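5'-deoxynucleotidase (Pyrococcus horikoshii, PDB 2CQZ) probably hydrolyses 2'-deoxyribonucleoside 5'-phosphates to deoxyribonucleosides and phosphate, using a divalent metal ion held in an HD-domain site. Local coordinates at residues F38-I43 with K65-H70; D71-I76 with K92-V97; I77-L82 with V88-A93; E111-S116 with L122-D127; Y136-E139 with N145-E148. All blocks are in the same frame, centred on the assembly; numbering follows the deposited sequence.

Overall arrangement
Contacts 1, 2 and 4 share the nickel ion. They supply H70, D71 and D127, and H36 completes the metal site. Contacts 1 and 4 have centres about 10 Å apart and touch directly, V40 packing on D127. Contact 2 follows contact 1 in the chain without a break, because H70 and D71 are neighbours. Contact 3 shares K92 and A93 of helix 90-100 with contact 2, their centres about 8 Å apart, and K90 forms a salt bridge with E74. The side chain of D79 in contact 3 is about 7 Å from the nickel. Contact 5 lies further off, its centre about 23 Å from that of contact 4, although both use helix 118-140.

Contact 1: residues F38-I43 with K65-H70; sequences FGVAFI and KMAIVH. With NI (nickel (II) ion), chain G.
The imidazole of H70 meets V40 while both of its ring nitrogens are held. NE2 of H70 binds the nickel ion at 2.4 Å. ND1 of H70 donates to O of A67, one turn back in its own chain, at 2.6 Å and with an N-H...O angle of 157°. That carbonyl oxygen lies at the ring edge, in the ring plane. The bond fixes the rotation of the imidazole and directs NE2 to the metal. V40 approaches from the other helix. Its CG2 comes within 3.8 Å of CE1 of H70, on a line oblique to the ring. With CG1 of V40 anti to the backbone N (chi1 175°), that methyl lies 4.0 Å from CB of A67. A67 has a further neighbour in A41, where CB of A67 lies 3.9 Å from CA of A41. With alanines at this point the two helices come close, CA to CA 5.2 Å between A41 and A67. An alanine here in place of V40 lacks both methyls and would probably leave the H70 ring without its apolar flank and open a gap beside the metal ligand. No hydrogen bond crosses between the segments. The second subunit packs on F38, A41 and F42. Helices 33-53 and 60-69 thus bring H36 and H70 to one ion, as in the H...HD...D metal site of HD-domain phosphohydrolases.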
# COMPACT_ATOMS: atom_id res chain seq x y z
N PHE A 38 2.53 -18.88 8.77
CA PHE A 38 1.50 -19.10 9.76
C PHE A 38 0.46 -20.06 9.22
O PHE A 38 0.01 -20.97 9.90
CB PHE A 38 0.85 -17.75 10.08
CG PHE A 38 -0.37 -17.97 10.92
CD1 PHE A 38 -1.63 -17.80 10.35
CD2 PHE A 38 -0.24 -18.40 12.23
CE1 PHE A 38 -2.76 -18.06 11.11
CE2 PHE A 38 -1.39 -18.67 12.98
CZ PHE A 38 -2.65 -18.50 12.42
N GLY A 39 0.06 -19.88 7.97
CA GLY A 39 -0.89 -20.77 7.35
C GLY A 39 -0.39 -22.21 7.34
O GLY A 39 -1.11 -23.13 7.75
N VAL A 40 0.84 -22.40 6.88
CA VAL A 40 1.41 -23.74 6.85
C VAL A 40 1.33 -24.34 8.26
O VAL A 40 0.90 -25.48 8.44
CB VAL A 40 2.87 -23.71 6.34
CG1 VAL A 40 3.49 -25.08 6.42
CG2 VAL A 40 2.90 -23.24 4.89
N ALA A 41 1.69 -23.55 9.27
CA ALA A 41 1.61 -24.02 10.66
C ALA A 41 0.19 -24.40 11.06
O ALA A 41 -0.02 -25.41 11.72
CB ALA A 41 2.14 -22.96 11.61
N PHE A 42 -0.79 -23.59 10.67
CA PHE A 42 -2.17 -23.89 11.03
C PHE A 42 -2.73 -25.10 10.31
O PHE A 42 -3.44 -25.92 10.91
CB PHE A 42 -3.08 -22.69 10.76
CG PHE A 42 -4.49 -22.93 11.19
CD1 PHE A 42 -4.80 -23.05 12.54
CD2 PHE A 42 -5.49 -23.13 10.24
CE1 PHE A 42 -6.08 -23.37 12.93
CE2 PHE A 42 -6.76 -23.45 10.63
CZ PHE A 42 -7.06 -23.58 11.98
N ILE A 43 -2.44 -25.21 9.02
CA ILE A 43 -2.91 -26.35 8.24
C ILE A 43 -2.25 -27.62 8.79
O ILE A 43 -2.90 -28.66 8.95
CB ILE A 43 -2.58 -26.16 6.75
CG1 ILE A 43 -3.36 -24.97 6.19
CG2 ILE A 43 -2.90 -27.44 5.98
CD1 ILE A 43 -3.05 -24.62 4.75
N LYS A 65 7.18 -27.73 14.53
CA LYS A 65 8.45 -27.02 14.48
C LYS A 65 8.91 -26.95 13.04
O LYS A 65 9.38 -25.92 12.57
CB LYS A 65 9.53 -27.73 15.31
CG LYS A 65 9.34 -27.64 16.81
CD LYS A 65 10.49 -28.36 17.50
CE LYS A 65 10.30 -28.39 19.01
NZ LYS A 65 11.49 -28.97 19.69
N MET A 66 8.75 -28.07 12.33
CA MET A 66 9.16 -28.16 10.93
C MET A 66 8.37 -27.17 10.07
O MET A 66 8.90 -26.60 9.12
CB MET A 66 8.95 -29.59 10.44
CG MET A 66 9.64 -29.92 9.13
SD MET A 66 9.38 -31.67 8.71
CE MET A 66 10.60 -32.48 9.81
N ALA A 67 7.10 -26.96 10.40
CA ALA A 67 6.29 -26.02 9.64
C ALA A 67 6.75 -24.58 9.92
O ALA A 67 6.82 -23.76 9.02
CB ALA A 67 4.80 -26.19 10.00
N ILE A 68 7.07 -24.30 11.18
CA ILE A 68 7.50 -22.97 11.58
C ILE A 68 8.85 -22.59 10.98
O ILE A 68 9.08 -21.44 10.60
CB ILE A 68 7.60 -22.88 13.13
CG1 ILE A 68 6.21 -22.97 13.74
CG2 ILE A 68 8.28 -21.59 13.53
CD1 ILE A 68 6.20 -23.04 15.26
N VAL A 69 9.74 -23.57 10.89
CA VAL A 69 11.09 -23.34 10.40
C VAL A 69 11.32 -23.56 8.89
O VAL A 69 12.29 -23.04 8.33
CB VAL A 69 12.06 -24.22 11.22
CG1 VAL A 69 13.46 -24.17 10.64
CG2 VAL A 69 12.07 -23.76 12.68
N HIS A 70 10.41 -24.27 8.23
CA HIS A 70 10.58 -24.59 6.82
C HIS A 70 11.04 -23.49 5.86
O HIS A 70 11.84 -23.78 4.96
CB HIS A 70 9.35 -25.32 6.27
CG HIS A 70 8.29 -24.43 5.68
ND1 HIS A 70 7.44 -23.68 6.46
CD2 HIS A 70 7.94 -24.19 4.40
CE1 HIS A 70 6.60 -23.02 5.68
NE2 HIS A 70 6.88 -23.31 4.42
NI NI G . 6.52 -22.49 2.17

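Contact 2: residues D71-I76 with K92-V97; sequences DLAEAI and KAEALV. With NI (nickel (II) ion), chain G.
A73 packs against V97 and E94, and this is the close part of the contact. CA of A73 lies 3.9 Å from CG1 of V97, and CB of A73 is 4.2 Å from CB of E94. The CA atoms of A73 and E94 are only 5.5 Å apart, a spacing allowed by the small alanine. With CG1 of V97 anti to the backbone N (chi1 174°), this methyl lies between A73 and I76. It meets CD1 of I76 at 4.0 Å, the two side chains sliding past each other in opposite directions. The other side is looser and polar, and D71 and E94 there are only partly buried. D71 turns away and gives OD2 to the nickel ion at 2.3 Å. OE1 of the extended E94 stops 4.7 Å from OE2 of E74, without contact. These like charges would tend to keep the carboxylates apart. E94 has a weak hydrogen bond to Y109. A type I turn from D71 to E74 carries the chain from the metal ligand into helix 74-77. L72 and I76 face V11 and L10 of helix 5-11, F98 of helix 90-100 packs on L72 and A73, and F87 of the third subunit packs on V97.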
# COMPACT_ATOMS: atom_id res chain seq x y z
N ASP A 71 10.58 -22.25 6.01
CA ASP A 71 11.06 -21.22 5.08
C ASP A 71 11.96 -20.21 5.74
O ASP A 71 12.24 -19.16 5.17
CB ASP A 71 9.92 -20.44 4.44
CG ASP A 71 9.29 -21.16 3.30
OD1 ASP A 71 9.99 -21.57 2.34
OD2 ASP A 71 8.06 -21.30 3.37
N LEU A 72 12.41 -20.53 6.94
CA LEU A 72 13.27 -19.64 7.72
C LEU A 72 14.51 -19.08 7.02
O LEU A 72 14.93 -17.97 7.33
CB LEU A 72 13.70 -20.34 9.00
CG LEU A 72 13.68 -19.50 10.28
CD1 LEU A 72 12.25 -19.03 10.57
CD2 LEU A 72 14.20 -20.34 11.44
N ALA A 73 15.10 -19.84 6.09
CA ALA A 73 16.30 -19.37 5.40
C ALA A 73 16.01 -18.17 4.53
O ALA A 73 16.94 -17.45 4.11
CB ALA A 73 16.88 -20.48 4.53
N GLU A 74 14.73 -17.97 4.24
CA GLU A 74 14.34 -16.85 3.40
C GLU A 74 14.50 -15.52 4.12
O GLU A 74 14.55 -14.47 3.47
CB GLU A 74 12.91 -17.06 2.89
CG GLU A 74 12.77 -18.33 2.07
CD GLU A 74 11.45 -18.43 1.31
OE1 GLU A 74 10.47 -17.73 1.67
OE2 GLU A 74 11.39 -19.23 0.34
N ALA A 75 14.62 -15.56 5.45
CA ALA A 75 14.81 -14.34 6.23
C ALA A 75 16.06 -13.61 5.75
O ALA A 75 16.21 -12.39 5.93
CB ALA A 75 14.94 -14.67 7.72
N ILE A 76 16.96 -14.35 5.12
CA ILE A 76 18.18 -13.78 4.59
C ILE A 76 18.13 -13.86 3.07
O ILE A 76 18.40 -12.89 2.39
CB ILE A 76 19.43 -14.55 5.11
CG1 ILE A 76 19.65 -14.23 6.58
CG2 ILE A 76 20.67 -14.20 4.28
CD1 ILE A 76 20.66 -15.14 7.24
N LYS A 92 20.74 -24.91 -2.63
CA LYS A 92 22.10 -24.83 -2.17
C LYS A 92 22.17 -23.70 -1.14
O LYS A 92 22.64 -23.89 -0.02
CB LYS A 92 23.00 -24.59 -3.38
CG LYS A 92 24.48 -24.61 -3.11
CD LYS A 92 25.20 -24.94 -4.42
CE LYS A 92 26.63 -24.41 -4.45
NZ LYS A 92 27.34 -24.93 -5.67
N ALA A 93 21.68 -22.52 -1.51
CA ALA A 93 21.73 -21.39 -0.60
C ALA A 93 20.97 -21.66 0.70
O ALA A 93 21.44 -21.30 1.78
CB ALA A 93 21.18 -20.14 -1.27
N GLU A 94 19.81 -22.29 0.63
CA GLU A 94 19.06 -22.55 1.86
C GLU A 94 19.85 -23.35 2.88
O GLU A 94 19.92 -22.99 4.06
CB GLU A 94 17.75 -23.27 1.57
CG GLU A 94 16.78 -22.50 0.71
CD GLU A 94 15.44 -23.20 0.59
OE1 GLU A 94 14.53 -22.64 -0.05
OE2 GLU A 94 15.31 -24.31 1.15
N ALA A 95 20.43 -24.46 2.42
CA ALA A 95 21.21 -25.35 3.28
C ALA A 95 22.34 -24.57 3.95
O ALA A 95 22.62 -24.73 5.13
CB ALA A 95 21.75 -26.51 2.46
N LEU A 96 22.99 -23.70 3.17
CA LEU A 96 24.07 -22.89 3.70
C LEU A 96 23.67 -22.04 4.91
O LEU A 96 24.27 -22.15 5.98
CB LEU A 96 24.63 -21.99 2.61
CG LEU A 96 25.65 -22.72 1.74
CD1 LEU A 96 25.95 -21.91 0.49
CD2 LEU A 96 26.92 -22.99 2.56
N VAL A 97 22.64 -21.21 4.75
CA VAL A 97 22.08 -20.37 5.79
C VAL A 97 21.81 -21.19 7.05
O VAL A 97 22.12 -20.79 8.16
CB VAL A 97 20.77 -19.77 5.27
CG1 VAL A 97 20.08 -19.00 6.39
CG2 VAL A 97 21.05 -18.84 4.11
NI NI G . 6.52 -22.49 2.17

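Contact 3: residues I77-L82 with V88-A93; sequences ITDIPL and VDKDKA
NZ of K90 is gripped by several groups. OD1 of D79 forms a salt bridge with it at 3.0 Å. E74, just before this segment, forms a second salt bridge through OE2. The carbonyl O of I80 accepts a weak bond from NZ of K90 at 3.4 Å. The lysine reaches them with its chain extended throughout, CG anti to the backbone N (chi1 -175°). Its methylenes run past apolar neighbours on the way. CD1 of I77 touches CG of K90 at 3.8 Å, and the same methyl meets CB of A93. Further along, CD1 of I80 lies 4.2 Å from CG1 of V88. The helix carrying K90 starts at D89, the N-cap residue, whose OD1 accepts from N of K92 at 2.9 Å. An asparagine in place of K90 is too short and uncharged, and would probably leave D79 and E74 facing each other without a cation between them. The third subunit packs on V88 and A93. D79 also receives a weak hydrogen bond from the backbone of M20. The ammonium group of the buried K90 probably offsets the charge of D79 and E74. Two acids share one cation, and the loop after helix 74-77 is tied to the start of helix 90-100.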
# COMPACT_ATOMS: atom_id res chain seq x y z
N ILE A 77 17.75 -15.02 2.55
CA ILE A 77 17.82 -15.08 1.07
C ILE A 77 16.58 -14.58 0.31
O ILE A 77 16.63 -14.22 -0.87
CB ILE A 77 18.30 -16.44 0.40
CG1 ILE A 77 17.39 -17.72 0.57
CG2 ILE A 77 19.78 -16.74 0.48
CD1 ILE A 77 17.70 -18.81 -0.50
N THR A 78 15.45 -14.34 0.97
CA THR A 78 14.24 -13.78 0.37
C THR A 78 13.60 -14.92 -0.42
O THR A 78 14.28 -15.89 -0.78
CB THR A 78 14.49 -12.58 -0.61
OG1 THR A 78 14.96 -13.07 -1.87
CG2 THR A 78 15.49 -11.61 -0.03
N ASP A 79 12.30 -14.82 -0.68
CA ASP A 79 11.58 -15.86 -1.39
C ASP A 79 11.83 -15.81 -2.88
O ASP A 79 10.98 -15.37 -3.65
CB ASP A 79 10.08 -15.73 -1.10
CG ASP A 79 9.24 -16.74 -1.85
OD1 ASP A 79 9.68 -17.90 -1.99
OD2 ASP A 79 8.13 -16.37 -2.29
N ILE A 80 13.02 -16.25 -3.29
CA ILE A 80 13.39 -16.27 -4.71
C ILE A 80 12.37 -17.13 -5.43
O ILE A 80 12.25 -18.31 -5.15
CB ILE A 80 14.79 -16.85 -4.89
CG1 ILE A 80 15.80 -15.97 -4.14
CG2 ILE A 80 15.12 -16.94 -6.36
CD1 ILE A 80 17.17 -16.60 -4.01
N PRO A 81 11.62 -16.55 -6.37
CA PRO A 81 10.59 -17.25 -7.14
C PRO A 81 11.04 -18.43 -8.03
O PRO A 81 12.14 -18.42 -8.57
CB PRO A 81 9.94 -16.12 -7.95
CG PRO A 81 11.09 -15.21 -8.21
CD PRO A 81 11.82 -15.17 -6.88
N LEU A 82 10.16 -19.42 -8.16
CA LEU A 82 10.43 -20.61 -8.96
C LEU A 82 10.91 -20.26 -10.36
O LEU A 82 11.74 -20.96 -10.93
CB LEU A 82 9.17 -21.47 -9.08
CG LEU A 82 9.26 -22.91 -8.57
CD1 LEU A 82 7.94 -23.62 -8.84
CD2 LEU A 82 10.42 -23.64 -9.26
N VAL A 88 19.15 -19.71 -10.41
CA VAL A 88 19.72 -19.67 -9.06
C VAL A 88 19.44 -20.96 -8.29
O VAL A 88 18.32 -21.44 -8.23
CB VAL A 88 19.14 -18.47 -8.30
CG1 VAL A 88 19.66 -18.47 -6.86
CG2 VAL A 88 19.53 -17.17 -8.97
N ASP A 89 20.50 -21.57 -7.72
CA ASP A 89 20.26 -22.74 -6.86
C ASP A 89 19.75 -22.32 -5.48
O ASP A 89 20.50 -22.14 -4.53
CB ASP A 89 21.56 -23.54 -6.73
CG ASP A 89 21.23 -24.96 -6.28
OD1 ASP A 89 20.31 -25.12 -5.47
OD2 ASP A 89 21.88 -25.89 -6.75
N LYS A 90 18.44 -22.15 -5.31
CA LYS A 90 17.89 -21.73 -4.02
C LYS A 90 18.18 -22.77 -2.94
O LYS A 90 18.49 -22.42 -1.80
CB LYS A 90 16.37 -21.52 -4.12
CG LYS A 90 15.71 -20.97 -2.84
CD LYS A 90 14.23 -20.65 -3.05
CE LYS A 90 13.63 -19.95 -1.83
NZ LYS A 90 12.17 -19.66 -1.98
N ASP A 91 18.10 -24.04 -3.33
CA ASP A 91 18.35 -25.16 -2.40
C ASP A 91 19.74 -25.13 -1.79
O ASP A 91 19.91 -25.34 -0.59
CB ASP A 91 18.16 -26.47 -3.13
CG ASP A 91 16.82 -26.54 -3.80
OD1 ASP A 91 15.81 -26.83 -3.11
OD2 ASP A 91 16.78 -26.27 -5.03
N LYS A 92 20.74 -24.91 -2.63
CA LYS A 92 22.10 -24.83 -2.17
C LYS A 92 22.17 -23.70 -1.14
O LYS A 92 22.64 -23.89 -0.02
CB LYS A 92 23.00 -24.59 -3.38
CG LYS A 92 24.48 -24.61 -3.11
CD LYS A 92 25.20 -24.94 -4.42
CE LYS A 92 26.63 -24.41 -4.45
NZ LYS A 92 27.34 -24.93 -5.67
N ALA A 93 21.68 -22.52 -1.51
CA ALA A 93 21.73 -21.39 -0.60
C ALA A 93 20.97 -21.66 0.70
O ALA A 93 21.44 -21.30 1.78
CB ALA A 93 21.18 -20.14 -1.27

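Contact 4: residues E111-S116 with L122-D127; sequences EYQECS and LVRIAD. With NI (nickel (II) ion), chain G.
Y112 and R124 stack beside the metal site of the HD domain, joining the end of helix 106-114 to helix 118-140. The guanidinium of R124 lies flat on one face of the ring, with planes 12° apart. This is also a cation-pi contact, with CZ of R124 4.0 Å from the ring centroid of Y112. CZ of the tyrosine sits over the centre of the guanidinium. R124 gets there by bending at chi2 and chi3 (73° and 63°), which folds its head back over the ring. One hydrogen bond crosses between the segments. NH2 of R124 donates to the backbone O of Y112 at 3.1 Å, from above the carbonyl plane. The same residue therefore holds the arginine by both its ring and its carbonyl. Apolar packing comes from V123, whose CG1 meets CE1 of Y112 at 3.6 Å. SG of C115 lies 4.1 Å from CG of R124, where the chain leaves the helix with a positive phi. M66 of helix 60-69 touches both Y112 and V123. Metal binding falls to D127, together with H36, H70 and D71. OD1 of D127 is 2.1 Å from the nickel ion, and CG of D127 is 4.1 Å from OH of Y112.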
# COMPACT_ATOMS: atom_id res chain seq x y z
N GLU A 111 15.49 -32.93 7.12
CA GLU A 111 14.43 -33.93 7.03
C GLU A 111 13.28 -33.43 6.16
O GLU A 111 12.66 -34.20 5.43
CB GLU A 111 13.91 -34.28 8.44
CG GLU A 111 12.65 -35.15 8.47
CD GLU A 111 12.26 -35.55 9.90
OE1 GLU A 111 11.18 -36.14 10.09
OE2 GLU A 111 13.05 -35.27 10.83
N TYR A 112 13.00 -32.13 6.24
CA TYR A 112 11.92 -31.54 5.46
C TYR A 112 12.16 -31.69 3.96
O TYR A 112 11.26 -32.07 3.22
CB TYR A 112 11.76 -30.06 5.83
CG TYR A 112 10.78 -29.30 4.95
CD1 TYR A 112 9.43 -29.66 4.90
CD2 TYR A 112 11.22 -28.24 4.16
CE1 TYR A 112 8.54 -28.97 4.07
CE2 TYR A 112 10.34 -27.54 3.34
CZ TYR A 112 9.01 -27.91 3.30
OH TYR A 112 8.15 -27.24 2.47
N GLN A 113 13.38 -31.38 3.53
CA GLN A 113 13.74 -31.47 2.11
C GLN A 113 13.71 -32.90 1.58
O GLN A 113 13.50 -33.11 0.39
CB GLN A 113 15.14 -30.88 1.88
CG GLN A 113 15.26 -29.41 2.21
CD GLN A 113 14.41 -28.53 1.32
OE1 GLN A 113 13.43 -27.92 1.77
NE2 GLN A 113 14.77 -28.45 0.04
N GLU A 114 13.93 -33.88 2.46
CA GLU A 114 13.93 -35.27 2.04
C GLU A 114 12.52 -35.73 1.72
O GLU A 114 12.32 -36.64 0.91
CB GLU A 114 14.51 -36.15 3.14
CG GLU A 114 16.02 -36.25 3.10
CD GLU A 114 16.56 -37.04 4.27
OE1 GLU A 114 15.97 -38.10 4.57
OE2 GLU A 114 17.56 -36.60 4.88
N CYS A 115 11.55 -35.11 2.38
CA CYS A 115 10.15 -35.42 2.15
C CYS A 115 9.88 -36.93 2.22
O CYS A 115 9.19 -37.49 1.36
CB CYS A 115 9.74 -34.86 0.78
SG CYS A 115 7.97 -34.75 0.48
N SER A 116 10.43 -37.58 3.24
CA SER A 116 10.25 -39.02 3.42
C SER A 116 9.35 -39.37 4.60
O SER A 116 8.38 -40.11 4.45
CB SER A 116 11.60 -39.73 3.62
OG SER A 116 12.45 -39.52 2.51
N LEU A 122 3.71 -34.14 5.63
CA LEU A 122 2.60 -33.36 6.15
C LEU A 122 2.86 -31.86 5.96
O LEU A 122 2.00 -31.11 5.49
CB LEU A 122 2.43 -33.65 7.64
CG LEU A 122 1.41 -32.78 8.38
CD1 LEU A 122 0.04 -32.99 7.77
CD2 LEU A 122 1.40 -33.13 9.86
N VAL A 123 4.06 -31.42 6.34
CA VAL A 123 4.39 -30.01 6.21
C VAL A 123 4.41 -29.62 4.74
O VAL A 123 3.96 -28.53 4.38
CB VAL A 123 5.77 -29.69 6.83
CG1 VAL A 123 6.09 -28.21 6.65
CG2 VAL A 123 5.78 -30.06 8.32
N ARG A 124 4.92 -30.52 3.90
CA ARG A 124 5.01 -30.26 2.46
C ARG A 124 3.61 -30.10 1.87
O ARG A 124 3.40 -29.26 0.99
CB ARG A 124 5.75 -31.40 1.76
CG ARG A 124 5.92 -31.20 0.28
CD ARG A 124 6.96 -30.14 -0.01
NE ARG A 124 8.29 -30.54 0.46
CZ ARG A 124 9.39 -29.80 0.30
NH1 ARG A 124 9.33 -28.64 -0.33
NH2 ARG A 124 10.56 -30.24 0.76
N ILE A 125 2.66 -30.90 2.36
CA ILE A 125 1.28 -30.84 1.91
C ILE A 125 0.65 -29.54 2.39
O ILE A 125 -0.03 -28.85 1.62
CB ILE A 125 0.46 -32.04 2.46
CG1 ILE A 125 0.89 -33.32 1.76
CG2 ILE A 125 -1.05 -31.80 2.28
CD1 ILE A 125 0.20 -34.57 2.30
N ALA A 126 0.89 -29.21 3.66
CA ALA A 126 0.38 -27.98 4.27
C ALA A 126 0.91 -26.80 3.47
O ALA A 126 0.17 -25.87 3.13
CB ALA A 126 0.85 -27.88 5.71
N ASP A 127 2.20 -26.85 3.16
CA ASP A 127 2.82 -25.80 2.39
C ASP A 127 2.10 -25.56 1.08
O ASP A 127 1.89 -24.42 0.67
CB ASP A 127 4.25 -26.15 2.06
CG ASP A 127 4.93 -25.04 1.34
OD1 ASP A 127 5.07 -23.97 1.96
OD2 ASP A 127 5.30 -25.22 0.16
NI NI G . 6.52 -22.49 2.17

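Contact 5: residues Y136-E139 with N145-E148; sequences YQYE and NLDE
Y138 and E139 are the residues of 136-139 that meet L146 of the following loop. Before them the helix runs along a subunit interface, where Y136 and Q137 pack on the second subunit. A helical bond inside the segment, from N of E139 to O of Y136 at 3.0 Å, keeps this last turn wound. At Y138 the contact proper begins. CB of Y138 lies 3.4 Å from CD1 of L146. The ring itself leads away, because CG stands beside the backbone N (chi1 -70°). It meets W22 edge-to-face, and the hydroxyl bonds to the backbone N of E31. This is the C-terminal end of helix 118-140, the long helix of the all-helical HD domain that carries the metal ligand D127 further back. The side chain of Y138 is about 13 Å from the nickel ion. E139 follows with an extended chain that slides past L146 in the opposite direction. CG of E139 touches CD1 of L146 at 3.8 Å, and the carboxylate goes on beyond it, OE2 of E139 passing 3.9 Å from CB of L146. One water bridges the two acids. It donates to OE2 of E139 at 3.2 Å and to OD1 of D147 at 3.1 Å. OE2 of E139 and OD1 of D147 are themselves 4.9 Å apart, and the shared donor probably eases their repulsion. The other oxygen, OE1 of E139, accepts a hydrogen bond from NE1 of W150.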
# COMPACT_ATOMS: atom_id res chain seq x y z
N TYR A 136 -6.50 -19.31 -4.70
CA TYR A 136 -7.95 -19.29 -4.76
C TYR A 136 -8.44 -17.91 -4.36
O TYR A 136 -9.20 -17.27 -5.10
CB TYR A 136 -8.51 -20.33 -3.79
CG TYR A 136 -10.00 -20.26 -3.62
CD1 TYR A 136 -10.85 -20.58 -4.68
CD2 TYR A 136 -10.57 -19.88 -2.40
CE1 TYR A 136 -12.25 -20.53 -4.53
CE2 TYR A 136 -11.97 -19.83 -2.24
CZ TYR A 136 -12.80 -20.15 -3.32
OH TYR A 136 -14.17 -20.09 -3.19
N GLN A 137 -7.99 -17.44 -3.20
CA GLN A 137 -8.39 -16.14 -2.71
C GLN A 137 -8.02 -15.02 -3.65
O GLN A 137 -8.80 -14.09 -3.84
CB GLN A 137 -7.79 -15.87 -1.33
CG GLN A 137 -8.84 -15.52 -0.27
CD GLN A 137 -9.40 -14.11 -0.43
OE1 GLN A 137 -8.79 -13.26 -1.07
NE2 GLN A 137 -10.59 -13.88 0.13
N TYR A 138 -6.83 -15.08 -4.26
CA TYR A 138 -6.43 -14.01 -5.17
C TYR A 138 -7.17 -14.04 -6.49
O TYR A 138 -7.09 -13.09 -7.27
CB TYR A 138 -4.91 -14.04 -5.44
CG TYR A 138 -4.04 -13.64 -4.27
CD1 TYR A 138 -4.41 -12.60 -3.41
CD2 TYR A 138 -2.84 -14.32 -4.00
CE1 TYR A 138 -3.63 -12.24 -2.32
CE2 TYR A 138 -2.04 -13.98 -2.90
CZ TYR A 138 -2.45 -12.94 -2.07
OH TYR A 138 -1.70 -12.62 -0.96
N GLU A 139 -7.87 -15.13 -6.77
CA GLU A 139 -8.62 -15.23 -8.02
C GLU A 139 -9.97 -14.60 -7.76
O GLU A 139 -10.55 -13.99 -8.65
CB GLU A 139 -8.77 -16.69 -8.46
CG GLU A 139 -7.45 -17.28 -8.95
CD GLU A 139 -7.56 -18.72 -9.43
OE1 GLU A 139 -8.21 -19.54 -8.74
OE2 GLU A 139 -6.96 -19.03 -10.50
N ASN A 145 -4.35 -15.03 -13.68
CA ASN A 145 -3.22 -15.80 -14.18
C ASN A 145 -2.49 -16.60 -13.12
O ASN A 145 -1.27 -16.66 -13.10
CB ASN A 145 -2.23 -14.90 -14.94
CG ASN A 145 -2.07 -13.55 -14.30
OD1 ASN A 145 -2.10 -12.52 -14.98
ND2 ASN A 145 -1.90 -13.53 -13.00
N LEU A 146 -3.27 -17.25 -12.25
CA LEU A 146 -2.72 -18.07 -11.17
C LEU A 146 -3.08 -19.53 -11.43
O LEU A 146 -2.96 -20.38 -10.54
CB LEU A 146 -3.33 -17.64 -9.82
CG LEU A 146 -3.21 -16.18 -9.41
CD1 LEU A 146 -3.94 -15.97 -8.08
CD2 LEU A 146 -1.73 -15.80 -9.30
N ASP A 147 -3.52 -19.80 -12.65
CA ASP A 147 -3.93 -21.13 -13.06
C ASP A 147 -2.95 -22.25 -12.69
O ASP A 147 -3.34 -23.25 -12.09
CB ASP A 147 -4.17 -21.13 -14.57
CG ASP A 147 -5.30 -22.05 -14.98
OD1 ASP A 147 -6.44 -21.81 -14.54
OD2 ASP A 147 -5.05 -23.01 -15.75
N GLU A 148 -1.69 -22.07 -13.05
CA GLU A 148 -0.66 -23.06 -12.76
C GLU A 148 -0.66 -23.56 -11.33
O GLU A 148 -0.57 -24.75 -11.07
CB GLU A 148 0.72 -22.51 -13.12
CG GLU A 148 1.03 -21.16 -12.51
CD GLU A 148 2.43 -20.68 -12.86
OE1 GLU A 148 3.40 -21.30 -12.38
OE2 GLU A 148 2.55 -19.69 -13.62
O HOH W 1 -8.50 -21.04 -12.39